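Local coordinates for mutual gliding-motility protein MglA (Myxococcus xanthus, PDB 5YMX) that is a small Ras-like G protein of the ADP-ribosylation factor family, named for its part in gliding motility and holding GDP here, at residues 12-17 with 75-80. Residues are numbered along the deposited sequence; the frame is centred on the assembly and turned at random.
With GDP (guanosine-5'-diphosphate), chain C.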
loop_
_atom_site.group_PDB
_atom_site.type_symbol
_atom_site.label_atom_id
_atom_site.label_comp_id
_atom_site.label_asym_id
_atom_site.label_seq_id
_atom_site.Cartn_x
_atom_site.Cartn_y
_atom_site.Cartn_z
ATOM N N ASN A 12 -0.687 -15.116 -1.512
ATOM C CA ASN A 12 -1.184 -13.883 -2.106
ATOM C C ASN A 12 -1.229 -12.819 -1.025
ATOM O O ASN A 12 -1.969 -12.961 -0.041
ATOM C CB ASN A 12 -2.579 -14.111 -2.677
ATOM C CG ASN A 12 -2.577 -15.083 -3.833
ATOM O OD1 ASN A 12 -2.761 -16.300 -3.663
ATOM N ND2 ASN A 12 -2.364 -14.564 -5.019
ATOM N N CYS A 13 -0.445 -11.761 -1.204
ATOM C CA CYS A 13 -0.322 -10.698 -0.219
ATOM C C CYS A 13 -0.953 -9.423 -0.756
ATOM O O CYS A 13 -0.700 -9.033 -1.900
ATOM C CB CYS A 13 1.147 -10.435 0.104
ATOM S SG CYS A 13 1.970 -11.859 0.788
ATOM N N LYS A 14 -1.748 -8.767 0.082
ATOM C CA LYS A 14 -2.474 -7.563 -0.301
ATOM C C LYS A 14 -1.775 -6.331 0.271
ATOM O O LYS A 14 -1.666 -6.185 1.490
ATOM C CB LYS A 14 -3.911 -7.634 0.222
ATOM C CG LYS A 14 -4.768 -6.427 -0.182
ATOM C CD LYS A 14 -6.223 -6.612 0.229
ATOM C CE LYS A 14 -7.090 -5.507 -0.337
ATOM N NZ LYS A 14 -8.516 -5.636 0.098
ATOM N N ILE A 15 -1.321 -5.441 -0.609
ATOM C CA ILE A 15 -0.673 -4.188 -0.225
ATOM C C ILE A 15 -1.625 -3.061 -0.590
ATOM O O ILE A 15 -1.979 -2.898 -1.766
ATOM C CB ILE A 15 0.663 -3.989 -0.957
ATOM C CG1 ILE A 15 1.559 -5.225 -0.830
ATOM C CG2 ILE A 15 1.330 -2.678 -0.497
ATOM C CD1 ILE A 15 1.992 -5.530 0.544
ATOM N N VAL A 16 -2.053 -2.300 0.406
ATOM C CA VAL A 16 -2.972 -1.194 0.191
ATOM C C VAL A 16 -2.205 0.118 0.231
ATOM O O VAL A 16 -1.481 0.399 1.198
ATOM C CB VAL A 16 -4.087 -1.192 1.246
ATOM C CG1 VAL A 16 -4.909 0.083 1.119
ATOM C CG2 VAL A 16 -4.967 -2.424 1.088
ATOM N N TYR A 17 -2.367 0.912 -0.825
ATOM C CA TYR A 17 -1.884 2.283 -0.870
ATOM C C TYR A 17 -3.009 3.180 -0.375
ATOM O O TYR A 17 -4.119 3.137 -0.920
ATOM C CB TYR A 17 -1.483 2.658 -2.305
ATOM C CG TYR A 17 -0.124 2.131 -2.682
ATOM C CD1 TYR A 17 0.111 0.757 -2.807
ATOM C CD2 TYR A 17 0.952 3.002 -2.866
ATOM C CE1 TYR A 17 1.380 0.271 -3.120
ATOM C CE2 TYR A 17 2.214 2.522 -3.177
ATOM C CZ TYR A 17 2.419 1.158 -3.304
ATOM O OH TYR A 17 3.660 0.657 -3.610
ATOM N N HIS A 75 -0.497 -8.194 -4.587
ATOM C CA HIS A 75 -1.673 -7.528 -5.127
ATOM C C HIS A 75 -1.665 -6.119 -4.567
ATOM O O HIS A 75 -1.711 -5.947 -3.347
ATOM C CB HIS A 75 -2.952 -8.228 -4.660
ATOM C CG HIS A 75 -3.061 -9.663 -5.066
ATOM N ND1 HIS A 75 -4.083 -10.125 -5.866
ATOM C CD2 HIS A 75 -2.308 -10.744 -4.748
ATOM C CE1 HIS A 75 -3.940 -11.424 -6.045
ATOM N NE2 HIS A 75 -2.871 -11.826 -5.380
ATOM N N LEU A 76 -1.604 -5.124 -5.440
ATOM C CA LEU A 76 -1.576 -3.723 -5.027
ATOM C C LEU A 76 -2.962 -3.131 -5.229
ATOM O O LEU A 76 -3.539 -3.257 -6.317
ATOM C CB LEU A 76 -0.538 -2.919 -5.815
ATOM C CG LEU A 76 0.889 -3.466 -5.907
ATOM C CD1 LEU A 76 1.818 -2.373 -6.401
ATOM C CD2 LEU A 76 1.393 -4.058 -4.599
ATOM N N TYR A 77 -3.485 -2.476 -4.186
ATOM C CA TYR A 77 -4.850 -1.956 -4.186
ATOM C C TYR A 77 -4.871 -0.505 -3.728
ATOM O O TYR A 77 -4.148 -0.129 -2.801
ATOM C CB TYR A 77 -5.730 -2.729 -3.174
ATOM C CG TYR A 77 -6.318 -4.012 -3.698
ATOM C CD1 TYR A 77 -5.546 -5.160 -3.826
ATOM C CD2 TYR A 77 -7.649 -4.073 -4.071
ATOM C CE1 TYR A 77 -6.100 -6.338 -4.312
ATOM C CE2 TYR A 77 -8.209 -5.240 -4.567
ATOM C CZ TYR A 77 -7.427 -6.363 -4.690
ATOM O OH TYR A 77 -7.993 -7.522 -5.184
ATOM N N THR A 78 -5.762 0.287 -4.320
ATOM C CA THR A 78 -5.999 1.630 -3.817
ATOM C C THR A 78 -7.399 2.081 -4.189
ATOM O O THR A 78 -8.011 1.564 -5.128
ATOM C CB THR A 78 -4.941 2.617 -4.342
ATOM O OG1 THR A 78 -4.916 3.780 -3.509
ATOM C CG2 THR A 78 -5.217 3.062 -5.786
ATOM N N VAL A 79 -7.897 3.059 -3.437
ATOM C CA VAL A 79 -9.125 3.779 -3.774
ATOM C C VAL A 79 -8.676 5.149 -4.260
ATOM O O VAL A 79 -8.300 5.999 -3.441
ATOM C CB VAL A 79 -10.058 3.922 -2.560
ATOM C CG1 VAL A 79 -11.257 4.791 -2.911
ATOM C CG2 VAL A 79 -10.505 2.569 -2.073
ATOM N N PRO A 80 -8.648 5.388 -5.563
ATOM C CA PRO A 80 -8.056 6.621 -6.079
ATOM C C PRO A 80 -9.059 7.763 -6.126
ATOM O O PRO A 80 -10.275 7.566 -6.160
ATOM C CB PRO A 80 -7.657 6.224 -7.509
ATOM C CG PRO A 80 -8.722 5.256 -7.908
ATOM C CD PRO A 80 -9.048 4.469 -6.646
HETATM P PB GDP C . -4.656 9.526 -6.206
HETATM O O1B GDP C . -4.659 8.228 -6.973
HETATM O O2B GDP C . -6.012 10.153 -6.104
HETATM O O3B GDP C . -3.965 9.434 -4.879
HETATM O O3A GDP C . -3.748 10.607 -7.024
HETATM P PA GDP C . -3.059 10.507 -8.488
HETATM O O1A GDP C . -4.133 10.382 -9.523
HETATM O O2A GDP C . -1.958 9.488 -8.514
HETATM O "O5'" GDP C . -2.368 11.946 -8.586
HETATM C "C5'" GDP C . -3.146 13.148 -8.597
HETATM C "C4'" GDP C . -2.411 14.223 -9.393
HETATM O "O4'" GDP C . -1.167 14.542 -8.757
HETATM C "C3'" GDP C . -2.070 13.798 -10.811
HETATM O "O3'" GDP C . -2.191 14.960 -11.647
HETATM C "C2'" GDP C . -0.616 13.393 -10.713
HETATM O "O2'" GDP C . 0.079 13.543 -11.953
HETATM C "C1'" GDP C . -0.098 14.374 -9.685
HETATM N N9 GDP C . 1.073 13.858 -8.965
HETATM C C8 GDP C . 1.180 12.646 -8.361
HETATM N N7 GDP C . 2.405 12.516 -7.787
HETATM C C5 GDP C . 3.059 13.684 -7.997
HETATM C C6 GDP C . 4.378 14.222 -7.652
HETATM O O6 GDP C . 5.196 13.549 -7.000
HETATM N N1 GDP C . 4.666 15.464 -8.071
HETATM C C2 GDP C . 3.822 16.231 -8.776
HETATM N N2 GDP C . 4.224 17.473 -9.141
HETATM N N3 GDP C . 2.588 15.805 -9.137
HETATM C C4 GDP C . 2.180 14.561 -8.766
HETATM O O HOH W 1 -6.876 3.494 -0.748
#
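K14 reaches over one face of the Y77 ring, while the backbones of 12-17 and 75-78 pair as parallel strands. Four hydrogen bonds zip them together: H75 N to C13 O, I15 N to H75 O (2.8 Å, almost straight at 177°), Y77 N to I15 O, and Y17 N to Y77 O. H75, I15 and Y77 each spend both N-H and C=O across the pair, the C=O on a residue two further along than the N-H, which is the parallel pattern.

The K14 and Y77 side chains cross at about a right angle. Fully extended, with CG anti to the backbone N (chi1 -178°), K14 sets CE over the ring, offset toward the rim, in a CH-pi contact 3.9 Å from the centroid of the Y77 ring; K14 NZ, 4.6 Å from the same centroid, adds a cation-pi contact. Lysine suits the place because its methylenes can lie on the tyrosine while NZ hydrogen-bonds to the carbonyls of I92 and K94. F56 stacks with the same ring.

On the face of I15 and L76 the contact is largely apolar. These branched residues lie side by side, I15 CB 3.7 Å from L76 CD2, and suit a buried layer where I15 also meets helix 176-193 and L76 strand 53-59. Y17 meets L76 CD1 obliquely.

T78 has a hydroxyl that donates to Y17 O (OG1 to O 2.8 Å) from above the carbonyl plane, and a water donates to that oxygen while accepting from V79 N. The doubly gripped carbonyl thus ties the strand end to the turn carrying P80, whose CB lies 3.6 Å from O1B of GDP, linking the central sheet of this P-loop fold to its nucleotide pocket.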